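PDB 5ZRD: tyrosinase from Burkholderia thailandensis, which uses a pair of copper ions to hydroxylate monophenols and oxidise the resulting catechols to quinones, producing catechol derivatives efficiently at acidic pH. Local coordinates for residues H85-W93 with Y250-S258. Residues are numbered along the deposited sequence; the frame is centred on the assembly and turned at random.
With CU (copper (II) ion), chain J.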
loop_
_atom_site.group_PDB
_atom_site.type_symbol
_atom_site.label_atom_id
_atom_site.label_comp_id
_atom_site.label_asym_id
_atom_site.label_seq_id
_atom_site.Cartn_x
_atom_site.Cartn_y
_atom_site.Cartn_z
ATOM N N HIS A 85 -14.152 0.658 23.440
ATOM C CA HIS A 85 -14.552 2.022 23.858
ATOM C C HIS A 85 -15.443 2.667 22.804
ATOM O O HIS A 85 -15.318 2.405 21.639
ATOM C CB HIS A 85 -13.318 2.890 24.067
ATOM C CG HIS A 85 -12.339 2.249 24.981
ATOM N ND1 HIS A 85 -11.330 1.460 24.523
ATOM C CD2 HIS A 85 -12.295 2.183 26.330
ATOM C CE1 HIS A 85 -10.663 0.989 25.557
ATOM N NE2 HIS A 85 -11.231 1.418 26.684
ATOM N N GLY A 86 -16.355 3.492 23.235
ATOM C CA GLY A 86 -17.321 4.095 22.355
ATOM C C GLY A 86 -18.178 3.063 21.635
ATOM O O GLY A 86 -18.702 3.365 20.543
ATOM N N ASN A 87 -18.362 1.870 22.201
ATOM C CA ASN A 87 -19.208 0.903 21.528
ATOM C C ASN A 87 -19.897 0.004 22.560
ATOM O O ASN A 87 -19.586 0.063 23.730
ATOM C CB ASN A 87 -18.409 0.144 20.469
ATOM C CG ASN A 87 -17.441 -0.858 21.060
ATOM O OD1 ASN A 87 -17.741 -1.488 22.076
ATOM N ND2 ASN A 87 -16.325 -1.069 20.369
ATOM N N VAL A 88 -20.842 -0.822 22.122
ATOM C CA VAL A 88 -21.726 -1.530 23.089
ATOM C C VAL A 88 -20.971 -2.627 23.857
ATOM O O VAL A 88 -21.485 -3.162 24.836
ATOM C CB VAL A 88 -22.966 -2.111 22.385
ATOM C CG1 VAL A 88 -23.880 -0.998 21.900
ATOM C CG2 VAL A 88 -22.587 -3.024 21.226
ATOM N N LEU A 89 -19.770 -2.967 23.449
ATOM C CA LEU A 89 -18.965 -3.929 24.199
ATOM C C LEU A 89 -18.208 -3.240 25.344
ATOM O O LEU A 89 -17.499 -3.909 26.068
ATOM C CB LEU A 89 -17.986 -4.604 23.233
ATOM C CG LEU A 89 -18.644 -5.303 22.041
ATOM C CD1 LEU A 89 -17.615 -6.080 21.241
ATOM C CD2 LEU A 89 -19.757 -6.223 22.501
ATOM N N PHE A 90 -18.361 -1.937 25.551
ATOM C CA PHE A 90 -17.556 -1.296 26.608
ATOM C C PHE A 90 -17.778 -1.994 27.975
ATOM O O PHE A 90 -16.829 -2.352 28.666
ATOM C CB PHE A 90 -17.779 0.223 26.636
ATOM C CG PHE A 90 -17.309 0.865 27.912
ATOM C CD1 PHE A 90 -16.001 1.276 28.056
ATOM C CD2 PHE A 90 -18.140 0.976 29.005
ATOM C CE1 PHE A 90 -15.548 1.825 29.248
ATOM C CE2 PHE A 90 -17.706 1.544 30.185
ATOM C CZ PHE A 90 -16.404 1.968 30.309
ATOM N N PRO A 91 -19.009 -2.133 28.418
ATOM C CA PRO A 91 -19.246 -2.660 29.770
ATOM C C PRO A 91 -18.822 -4.126 29.960
ATOM O O PRO A 91 -18.244 -4.477 30.987
ATOM C CB PRO A 91 -20.770 -2.580 29.926
ATOM C CG PRO A 91 -21.145 -1.412 29.053
ATOM C CD PRO A 91 -20.238 -1.575 27.855
ATOM N N THR A 92 -19.169 -4.956 28.984
ATOM C CA THR A 92 -18.953 -6.374 29.073
ATOM C C THR A 92 -17.474 -6.709 28.862
ATOM O O THR A 92 -16.968 -7.652 29.417
ATOM C CB THR A 92 -19.803 -7.104 28.024
ATOM O OG1 THR A 92 -19.674 -6.504 26.732
ATOM C CG2 THR A 92 -21.250 -7.103 28.419
ATOM N N TRP A 93 -16.815 -5.972 27.987
ATOM C CA TRP A 93 -15.402 -6.228 27.758
ATOM C C TRP A 93 -14.650 -5.940 29.041
ATOM O O TRP A 93 -13.804 -6.757 29.424
ATOM C CB TRP A 93 -14.817 -5.432 26.592
ATOM C CG TRP A 93 -13.410 -5.835 26.301
ATOM C CD1 TRP A 93 -13.011 -6.840 25.468
ATOM C CD2 TRP A 93 -12.216 -5.305 26.906
ATOM N NE1 TRP A 93 -11.648 -6.939 25.479
ATOM C CE2 TRP A 93 -11.133 -6.033 26.373
ATOM C CE3 TRP A 93 -11.958 -4.305 27.849
ATOM C CZ2 TRP A 93 -9.816 -5.794 26.743
ATOM C CZ3 TRP A 93 -10.654 -4.066 28.216
ATOM C CH2 TRP A 93 -9.600 -4.797 27.661
ATOM N N TYR A 250 -29.858 -0.848 27.422
ATOM C CA TYR A 250 -28.477 -1.239 27.475
ATOM C C TYR A 250 -27.679 -0.539 26.362
ATOM O O TYR A 250 -26.570 -0.097 26.582
ATOM C CB TYR A 250 -28.297 -2.755 27.365
ATOM C CG TYR A 250 -26.838 -3.115 27.311
ATOM C CD1 TYR A 250 -26.041 -3.017 28.435
ATOM C CD2 TYR A 250 -26.222 -3.441 26.113
ATOM C CE1 TYR A 250 -24.671 -3.251 28.386
ATOM C CE2 TYR A 250 -24.857 -3.673 26.042
ATOM C CZ TYR A 250 -24.079 -3.579 27.183
ATOM O OH TYR A 250 -22.744 -3.828 27.104
ATOM N N THR A 251 -28.231 -0.427 25.179
ATOM C CA THR A 251 -27.467 0.213 24.102
ATOM C C THR A 251 -26.961 1.596 24.552
ATOM O O THR A 251 -25.765 1.859 24.430
ATOM C CB THR A 251 -28.250 0.240 22.787
ATOM O OG1 THR A 251 -28.598 -1.106 22.446
ATOM C CG2 THR A 251 -27.445 0.836 21.655
ATOM N N VAL A 252 -27.806 2.447 25.133
ATOM C CA VAL A 252 -27.385 3.804 25.380
ATOM C C VAL A 252 -26.754 3.910 26.764
ATOM O O VAL A 252 -26.023 4.874 27.029
ATOM C CB VAL A 252 -28.533 4.802 25.190
ATOM C CG1 VAL A 252 -29.070 4.693 23.782
ATOM C CG2 VAL A 252 -29.639 4.662 26.225
ATOM N N PHE A 253 -27.010 2.906 27.617
ATOM C CA PHE A 253 -26.294 2.802 28.855
ATOM C C PHE A 253 -24.815 2.511 28.583
ATOM O O PHE A 253 -23.941 2.975 29.322
ATOM C CB PHE A 253 -26.856 1.702 29.760
ATOM C CG PHE A 253 -26.071 1.457 31.025
ATOM C CD1 PHE A 253 -26.136 2.355 32.073
ATOM C CD2 PHE A 253 -25.202 0.386 31.129
ATOM C CE1 PHE A 253 -25.410 2.140 33.237
ATOM C CE2 PHE A 253 -24.452 0.171 32.279
ATOM C CZ PHE A 253 -24.561 1.047 33.339
ATOM N N SER A 254 -24.552 1.742 27.527
ATOM C CA SER A 254 -23.274 1.099 27.365
ATOM C C SER A 254 -22.174 2.082 26.954
ATOM O O SER A 254 -21.046 1.814 27.281
ATOM C CB SER A 254 -23.352 -0.028 26.381
ATOM O OG SER A 254 -23.513 0.471 25.065
ATOM N N ASN A 255 -22.443 3.163 26.230
ATOM C CA ASN A 255 -21.319 3.827 25.536
ATOM C C ASN A 255 -21.693 5.230 25.037
ATOM O O ASN A 255 -22.854 5.535 24.835
ATOM C CB ASN A 255 -20.811 2.970 24.374
ATOM C CG ASN A 255 -21.678 2.996 23.132
ATOM O OD1 ASN A 255 -21.447 3.820 22.244
ATOM N ND2 ASN A 255 -22.628 2.062 23.013
ATOM N N THR A 256 -20.676 6.038 24.771
ATOM C CA THR A 256 -20.852 7.459 24.421
ATOM C C THR A 256 -21.380 7.632 23.002
ATOM O O THR A 256 -22.035 8.642 22.706
ATOM C CB THR A 256 -19.543 8.245 24.590
ATOM O OG1 THR A 256 -18.468 7.537 23.959
ATOM C CG2 THR A 256 -19.198 8.464 26.052
ATOM N N THR A 257 -21.069 6.723 22.095
ATOM C CA THR A 257 -21.552 6.919 20.710
ATOM C C THR A 257 -23.077 6.725 20.691
ATOM O O THR A 257 -23.841 7.566 20.154
ATOM C CB THR A 257 -20.886 5.952 19.714
ATOM O OG1 THR A 257 -19.468 5.977 19.882
ATOM C CG2 THR A 257 -21.212 6.252 18.268
ATOM N N SER A 258 -23.521 5.608 21.252
ATOM C CA SER A 258 -24.957 5.307 21.286
ATOM C C SER A 258 -25.716 6.434 22.012
ATOM O O SER A 258 -26.727 6.911 21.531
ATOM C CB SER A 258 -25.233 3.942 21.904
ATOM O OG SER A 258 -24.531 2.900 21.211
HETATM CU CU CU J . -10.760 0.578 28.522
#
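Tyr-250 and Thr-257 each give a hydroxyl proton to a backbone carbonyl of the loop that follows copper ligand His-85. Tyr-250 OH lies 2.7 Å from Val-88 O, almost head-on (C=O...O angle 169°). With CG anti to the backbone N (chi1 175°), the phenol reaches across to Val-88, and Pro-91 CG, in helix 90-108, packs 4.0 Å from Tyr-250 CE1. Thr-257 OG1 approaches Gly-86 O from a bent direction, 2.8 Å away and 25° off the carbonyl plane. Between these bonds Val-88 CG1 sits against Ser-254 OG and Asn-255 ND2, both 3.5 Å away. The Asn-255 amide is held by its own segment: Ser-254 OG takes ND2 in the amide plane and Ser-258 OG, also hydrogen-bonded to Pro-347 O, from a tilted position, while OD1 caps the helix starting at Thr-256 by accepting from Ser-258 N. Asn-87 OD1 takes Leu-89 N at 2.9 Å, bracing the type I turn into the next helix. His-85 NE2 binds copper at 2.1 Å alongside His-57 and His-94, its ring covalently linked through CE1 to Cys-83 SG. The contact joins the start of helix 90-108 to helices 250-254 and 256-265, with copper-ligand helices 274-285 and 315-334 packed against both segments.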